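PDB 3PME: type C neurotoxin from Clostridium botulinum, which probably binds ganglioside and phospholipid on nerve-cell membranes through this fragment, the receptor-binding domain of a C/D mosaic botulinum neurotoxin. Local coordinates for residues N68-L81 against N190-E204. Sequence-based numbering, arbitrary orientation.
Sequences NSSVSFWIKISKDL and NQMLWIRDFNIFSKE
Trp74 and Arg196 lie side by side on one face of two neighbouring antiparallel strands, 68-77 and 193-201, in a sheet of the concanavalin-like jelly roll that forms the N-terminal half of the receptor-binding fragment. Paired backbone hydrogen bonds join Ser70 to Phe201, Ser72 to Asn199, Trp74 to Arg196 and Lys76 to Trp194. Between the second and third of these pairs a beta bulge sets Asp197 and Phe198 opposite the single Phe73 and shifts the register by one; there a water accepts from Ser72 OG and donates to Asp197 O.

From CB of Arg196, CG turns between the backbone N and the carbonyl carbon (chi1 80°) and rests 3.6 Å from Trp74 CB. The chain then runs extended to NE, which passes near Trp74 CG and CD1 and forms a salt bridge with Asp197 OD2 whose hydrogen bond is weak. CZ lies over the five-membered ring, 3.8 Å from its centroid. NH1 reaches toward CE3, while NH2 sits 3.6 Å from CD2, over the middle of the indole. Guanidinium and indole are thus stacked nearly flat, their planes 16° apart. Gln217 ties down both groups, its side chain accepting from Trp74 NE1 and its carbonyl from Arg196 NH2.

A second cation-pi pair lies on the same face of the sheet: Lys76 NZ stands over the six-membered ring of Trp194, 3.5 Å from its centroid, and also forms a salt bridge with Asp409. On the other face the Phe198 ring lies against Val71 CG1 and Phe73 CB, and Ile75 CG1 meets Ile195 CG1.

Beyond the strands, Ser78 is the N-cap of helix 79-82. Its OG accepts from Leu81 N and from Met192 N, and donates to a lone pair of Asn190 O at 2.8 Å.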
loop_
_atom_site.group_PDB
_atom_site.type_symbol
_atom_site.label_atom_id
_atom_site.label_comp_id
_atom_site.label_asym_id
_atom_site.label_seq_id
_atom_site.Cartn_x
_atom_site.Cartn_y
_atom_site.Cartn_z
ATOM N N ASN A 68 -14.256 9.228 25.660
ATOM C CA ASN A 68 -13.326 8.365 24.941
ATOM C C ASN A 68 -13.783 8.058 23.522
ATOM O O ASN A 68 -14.970 7.856 23.267
ATOM C CB ASN A 68 -13.062 7.065 25.716
ATOM C CG ASN A 68 -14.329 6.437 26.282
ATOM O OD1 ASN A 68 -15.351 6.323 25.602
ATOM N ND2 ASN A 68 -14.260 6.022 27.549
ATOM N N SER A 69 -12.834 8.023 22.589
ATOM C CA SER A 69 -13.180 7.771 21.199
ATOM C C SER A 69 -11.991 7.186 20.470
ATOM O O SER A 69 -10.862 7.233 20.959
ATOM C CB SER A 69 -13.554 9.076 20.504
ATOM O OG SER A 69 -12.401 9.894 20.386
ATOM N N SER A 70 -12.259 6.648 19.286
ATOM C CA SER A 70 -11.204 6.249 18.368
ATOM C C SER A 70 -11.590 6.691 16.967
ATOM O O SER A 70 -12.768 6.714 16.608
ATOM C CB SER A 70 -10.978 4.739 18.399
ATOM O OG SER A 70 -10.721 4.286 19.728
ATOM N N VAL A 71 -10.588 7.039 16.176
ATOM C CA VAL A 71 -10.815 7.387 14.791
ATOM C C VAL A 71 -9.888 6.490 13.981
ATOM O O VAL A 71 -8.707 6.397 14.300
ATOM C CB VAL A 71 -10.465 8.858 14.532
ATOM C CG1 VAL A 71 -10.639 9.169 13.065
ATOM C CG2 VAL A 71 -11.331 9.792 15.420
ATOM N N SER A 72 -10.405 5.806 12.965
ATOM C CA SER A 72 -9.544 4.983 12.125
ATOM C C SER A 72 -9.820 5.228 10.648
ATOM O O SER A 72 -10.937 5.536 10.263
ATOM C CB SER A 72 -9.696 3.499 12.457
ATOM O OG SER A 72 -10.957 3.000 12.037
ATOM N N PHE A 73 -8.783 5.106 9.826
ATOM C CA PHE A 73 -8.921 5.264 8.376
ATOM C C PHE A 73 -7.586 4.922 7.760
ATOM O O PHE A 73 -6.578 4.891 8.462
ATOM C CB PHE A 73 -9.272 6.711 8.006
ATOM C CG PHE A 73 -8.294 7.737 8.534
ATOM C CD1 PHE A 73 -8.456 8.269 9.809
ATOM C CD2 PHE A 73 -7.229 8.177 7.763
ATOM C CE1 PHE A 73 -7.568 9.206 10.310
ATOM C CE2 PHE A 73 -6.329 9.121 8.250
ATOM C CZ PHE A 73 -6.496 9.640 9.544
ATOM N N TRP A 74 -7.570 4.667 6.451
ATOM C CA TRP A 74 -6.308 4.539 5.731
ATOM C C TRP A 74 -6.112 5.804 4.922
ATOM O O TRP A 74 -7.078 6.433 4.492
ATOM C CB TRP A 74 -6.332 3.343 4.767
ATOM C CG TRP A 74 -6.608 2.039 5.422
ATOM C CD1 TRP A 74 -7.758 1.663 6.054
ATOM C CD2 TRP A 74 -5.718 0.923 5.505
ATOM N NE1 TRP A 74 -7.637 0.384 6.523
ATOM C CE2 TRP A 74 -6.391 -0.094 6.207
ATOM C CE3 TRP A 74 -4.415 0.681 5.045
ATOM C CZ2 TRP A 74 -5.804 -1.331 6.472
ATOM C CZ3 TRP A 74 -3.834 -0.551 5.302
ATOM C CH2 TRP A 74 -4.528 -1.543 6.008
ATOM N N ILE A 75 -4.861 6.168 4.678
ATOM C CA ILE A 75 -4.564 7.345 3.884
ATOM C C ILE A 75 -3.383 7.054 2.942
ATOM O O ILE A 75 -2.522 6.218 3.241
ATOM C CB ILE A 75 -4.291 8.571 4.803
ATOM C CG1 ILE A 75 -4.283 9.885 4.007
ATOM C CG2 ILE A 75 -3.020 8.359 5.643
ATOM C CD1 ILE A 75 -4.425 11.128 4.900
ATOM N N LYS A 76 -3.377 7.751 1.810
ATOM C CA LYS A 76 -2.362 7.594 0.771
ATOM C C LYS A 76 -2.130 8.998 0.226
ATOM O O LYS A 76 -3.055 9.618 -0.298
ATOM C CB LYS A 76 -2.878 6.661 -0.327
ATOM C CG LYS A 76 -1.954 6.524 -1.523
ATOM C CD LYS A 76 -2.497 5.453 -2.466
ATOM C CE LYS A 76 -1.635 5.314 -3.732
ATOM N NZ LYS A 76 -1.846 6.469 -4.648
ATOM N N ILE A 77 -0.912 9.515 0.386
ATOM C CA ILE A 77 -0.613 10.916 0.100
ATOM C C ILE A 77 0.407 11.015 -1.042
ATOM O O ILE A 77 1.488 10.454 -0.959
ATOM C CB ILE A 77 -0.106 11.652 1.361
ATOM C CG1 ILE A 77 -1.094 11.461 2.517
ATOM C CG2 ILE A 77 0.066 13.137 1.087
ATOM C CD1 ILE A 77 -0.466 11.676 3.882
ATOM N N SER A 78 0.049 11.709 -2.117
ATOM C CA SER A 78 0.918 11.769 -3.289
ATOM C C SER A 78 2.316 12.291 -2.974
ATOM O O SER A 78 2.533 12.995 -1.986
ATOM C CB SER A 78 0.274 12.608 -4.399
ATOM O OG SER A 78 0.401 14.000 -4.142
ATOM N N LYS A 79 3.269 11.929 -3.820
ATOM C CA LYS A 79 4.636 12.404 -3.660
ATOM C C LYS A 79 4.717 13.930 -3.654
ATOM O O LYS A 79 5.394 14.513 -2.803
ATOM C CB LYS A 79 5.534 11.828 -4.762
ATOM C CG LYS A 79 6.937 12.424 -4.772
ATOM C CD LYS A 79 7.839 11.781 -5.838
ATOM C CE LYS A 79 7.270 11.940 -7.232
ATOM N NZ LYS A 79 8.213 11.458 -8.290
ATOM N N ASP A 80 4.034 14.587 -4.586
ATOM C CA ASP A 80 4.131 16.046 -4.673
ATOM C C ASP A 80 3.533 16.748 -3.454
ATOM O O ASP A 80 4.019 17.802 -3.049
ATOM C CB ASP A 80 3.504 16.582 -5.964
ATOM C CG ASP A 80 4.395 16.370 -7.184
ATOM O OD1 ASP A 80 5.344 15.573 -7.101
ATOM O OD2 ASP A 80 4.137 17.002 -8.230
ATOM N N LEU A 81 2.488 16.167 -2.866
ATOM C CA LEU A 81 1.896 16.754 -1.674
ATOM C C LEU A 81 2.808 16.491 -0.481
ATOM O O LEU A 81 3.006 17.359 0.367
ATOM C CB LEU A 81 0.505 16.178 -1.434
ATOM C CG LEU A 81 -0.304 16.760 -0.282
ATOM C CD1 LEU A 81 -0.230 18.274 -0.320
ATOM C CD2 LEU A 81 -1.741 16.280 -0.393
ATOM N N ASN A 190 -0.549 17.536 -9.360
ATOM C CA ASN A 190 -0.018 16.276 -8.844
ATOM C C ASN A 190 -0.167 16.147 -7.328
ATOM O O ASN A 190 0.284 15.173 -6.726
ATOM C CB ASN A 190 1.450 16.119 -9.235
ATOM C CG ASN A 190 1.641 15.945 -10.728
ATOM O OD1 ASN A 190 0.770 15.414 -11.421
ATOM N ND2 ASN A 190 2.791 16.384 -11.231
ATOM N N GLN A 191 -0.781 17.145 -6.710
ATOM C CA GLN A 191 -0.999 17.103 -5.272
ATOM C C GLN A 191 -2.400 16.581 -4.970
ATOM O O GLN A 191 -3.404 17.201 -5.320
ATOM C CB GLN A 191 -0.749 18.483 -4.652
ATOM C CG GLN A 191 0.723 18.887 -4.724
ATOM C CD GLN A 191 1.003 20.256 -4.140
ATOM O OE1 GLN A 191 0.206 21.180 -4.282
ATOM N NE2 GLN A 191 2.151 20.393 -3.487
ATOM N N MET A 192 -2.454 15.413 -4.344
ATOM C CA MET A 192 -3.709 14.710 -4.135
ATOM C C MET A 192 -3.516 13.688 -3.025
ATOM O O MET A 192 -2.396 13.346 -2.678
ATOM C CB MET A 192 -4.143 14.010 -5.430
ATOM C CG MET A 192 -3.214 12.863 -5.863
ATOM S SD MET A 192 -3.470 12.334 -7.569
ATOM C CE MET A 192 -2.891 13.783 -8.444
ATOM N N LEU A 193 -4.621 13.212 -2.468
ATOM C CA LEU A 193 -4.563 12.132 -1.496
ATOM C C LEU A 193 -5.841 11.325 -1.543
ATOM O O LEU A 193 -6.867 11.781 -2.063
ATOM C CB LEU A 193 -4.344 12.678 -0.077
ATOM C CG LEU A 193 -5.472 13.502 0.545
ATOM C CD1 LEU A 193 -6.469 12.624 1.267
ATOM C CD2 LEU A 193 -4.897 14.518 1.512
ATOM N N TRP A 194 -5.771 10.128 -0.974
ATOM C CA TRP A 194 -6.902 9.218 -0.903
ATOM C C TRP A 194 -7.076 8.827 0.545
ATOM O O TRP A 194 -6.090 8.674 1.267
ATOM C CB TRP A 194 -6.631 7.934 -1.700
ATOM C CG TRP A 194 -6.452 8.085 -3.182
ATOM C CD1 TRP A 194 -7.359 7.752 -4.142
ATOM C CD2 TRP A 194 -5.277 8.546 -3.879
ATOM N NE1 TRP A 194 -6.834 7.991 -5.394
ATOM C CE2 TRP A 194 -5.560 8.475 -5.263
ATOM C CE3 TRP A 194 -4.018 9.001 -3.472
ATOM C CZ2 TRP A 194 -4.638 8.863 -6.240
ATOM C CZ3 TRP A 194 -3.099 9.386 -4.446
ATOM C CH2 TRP A 194 -3.420 9.311 -5.820
ATOM N N ILE A 195 -8.327 8.645 0.951
ATOM C CA ILE A 195 -8.652 8.097 2.265
ATOM C C ILE A 195 -9.598 6.926 2.039
ATOM O O ILE A 195 -10.382 6.935 1.086
ATOM C CB ILE A 195 -9.327 9.160 3.143
ATOM C CG1 ILE A 195 -8.293 10.210 3.561
ATOM C CG2 ILE A 195 -9.975 8.527 4.398
ATOM C CD1 ILE A 195 -8.907 11.458 4.177
ATOM N N ARG A 196 -9.535 5.909 2.882
ATOM C CA ARG A 196 -10.556 4.862 2.822
ATOM C C ARG A 196 -10.954 4.359 4.199
ATOM O O ARG A 196 -10.193 4.458 5.157
ATOM C CB ARG A 196 -10.120 3.692 1.934
ATOM C CG ARG A 196 -9.165 2.697 2.612
ATOM C CD ARG A 196 -8.871 1.596 1.615
ATOM N NE ARG A 196 -8.340 0.372 2.201
ATOM C CZ ARG A 196 -7.054 0.063 2.232
ATOM N NH1 ARG A 196 -6.146 0.904 1.741
ATOM N NH2 ARG A 196 -6.668 -1.098 2.732
ATOM N N ASP A 197 -12.155 3.806 4.273
ATOM C CA ASP A 197 -12.667 3.153 5.470
ATOM C C ASP A 197 -12.640 4.074 6.692
ATOM O O ASP A 197 -12.186 3.693 7.770
ATOM C CB ASP A 197 -11.928 1.834 5.731
ATOM C CG ASP A 197 -12.137 0.821 4.616
ATOM O OD1 ASP A 197 -13.262 0.295 4.496
ATOM O OD2 ASP A 197 -11.183 0.556 3.865
ATOM N N PHE A 198 -13.149 5.284 6.520
ATOM C CA PHE A 198 -13.185 6.231 7.632
ATOM C C PHE A 198 -14.253 5.849 8.668
ATOM O O PHE A 198 -15.443 5.736 8.328
ATOM C CB PHE A 198 -13.417 7.659 7.152
ATOM C CG PHE A 198 -13.245 8.675 8.244
ATOM C CD1 PHE A 198 -14.330 9.069 9.020
ATOM C CD2 PHE A 198 -11.998 9.207 8.508
ATOM C CE1 PHE A 198 -14.173 9.986 10.046
ATOM C CE2 PHE A 198 -11.824 10.131 9.536
ATOM C CZ PHE A 198 -12.914 10.518 10.308
ATOM N N ASN A 199 -13.811 5.657 9.916
ATOM C CA ASN A 199 -14.667 5.233 11.031
ATOM C C ASN A 199 -14.418 6.066 12.280
ATOM O O ASN A 199 -13.281 6.444 12.572
ATOM C CB ASN A 199 -14.376 3.780 11.418
ATOM C CG ASN A 199 -14.874 2.790 10.391
ATOM O OD1 ASN A 199 -15.944 2.963 9.832
ATOM N ND2 ASN A 199 -14.108 1.728 10.166
ATOM N N ILE A 200 -15.474 6.317 13.051
ATOM C CA ILE A 200 -15.299 6.867 14.391
ATOM C C ILE A 200 -16.011 5.957 15.380
ATOM O O ILE A 200 -17.111 5.503 15.115
ATOM C CB ILE A 200 -15.830 8.301 14.504
ATOM C CG1 ILE A 200 -15.068 9.218 13.542
ATOM C CG2 ILE A 200 -15.685 8.818 15.960
ATOM C CD1 ILE A 200 -15.530 10.658 13.528
ATOM N N PHE A 201 -15.359 5.687 16.507
ATOM C CA PHE A 201 -15.880 4.778 17.528
ATOM C C PHE A 201 -16.073 5.557 18.821
ATOM O O PHE A 201 -15.318 6.490 19.106
ATOM C CB PHE A 201 -14.887 3.636 17.790
ATOM C CG PHE A 201 -14.571 2.799 16.579
ATOM C CD1 PHE A 201 -13.607 3.209 15.661
ATOM C CD2 PHE A 201 -15.221 1.592 16.370
ATOM C CE1 PHE A 201 -13.318 2.436 14.550
ATOM C CE2 PHE A 201 -14.936 0.817 15.267
ATOM C CZ PHE A 201 -13.979 1.237 14.355
ATOM N N SER A 202 -17.070 5.160 19.607
ATOM C CA SER A 202 -17.367 5.840 20.867
ATOM C C SER A 202 -16.666 5.178 22.047
ATOM O O SER A 202 -17.137 5.236 23.183
ATOM C CB SER A 202 -18.871 5.848 21.119
ATOM O OG SER A 202 -19.338 4.516 21.216
ATOM N N LYS A 203 -15.546 4.530 21.774
ATOM C CA LYS A 203 -14.721 3.970 22.828
ATOM C C LYS A 203 -13.271 4.022 22.386
ATOM O O LYS A 203 -12.982 4.211 21.201
ATOM C CB LYS A 203 -15.129 2.526 23.124
ATOM C CG LYS A 203 -14.896 1.583 21.962
ATOM C CD LYS A 203 -15.472 0.201 22.219
ATOM C CE LYS A 203 -14.493 -0.700 22.936
ATOM N NZ LYS A 203 -15.031 -2.091 23.005
ATOM N N GLU A 204 -12.372 3.845 23.342
ATOM C CA GLU A 204 -10.952 3.725 23.082
ATOM C C GLU A 204 -10.663 2.265 22.747
ATOM O O GLU A 204 -10.784 1.389 23.602
ATOM C CB GLU A 204 -10.172 4.163 24.329
ATOM C CG GLU A 204 -8.680 3.958 24.248
ATOM C CD GLU A 204 -7.979 4.306 25.547
ATOM O OE1 GLU A 204 -8.636 4.883 26.441
ATOM O OE2 GLU A 204 -6.776 3.990 25.670
HETATM O O HOH W 1 -10.921 2.065 9.497
#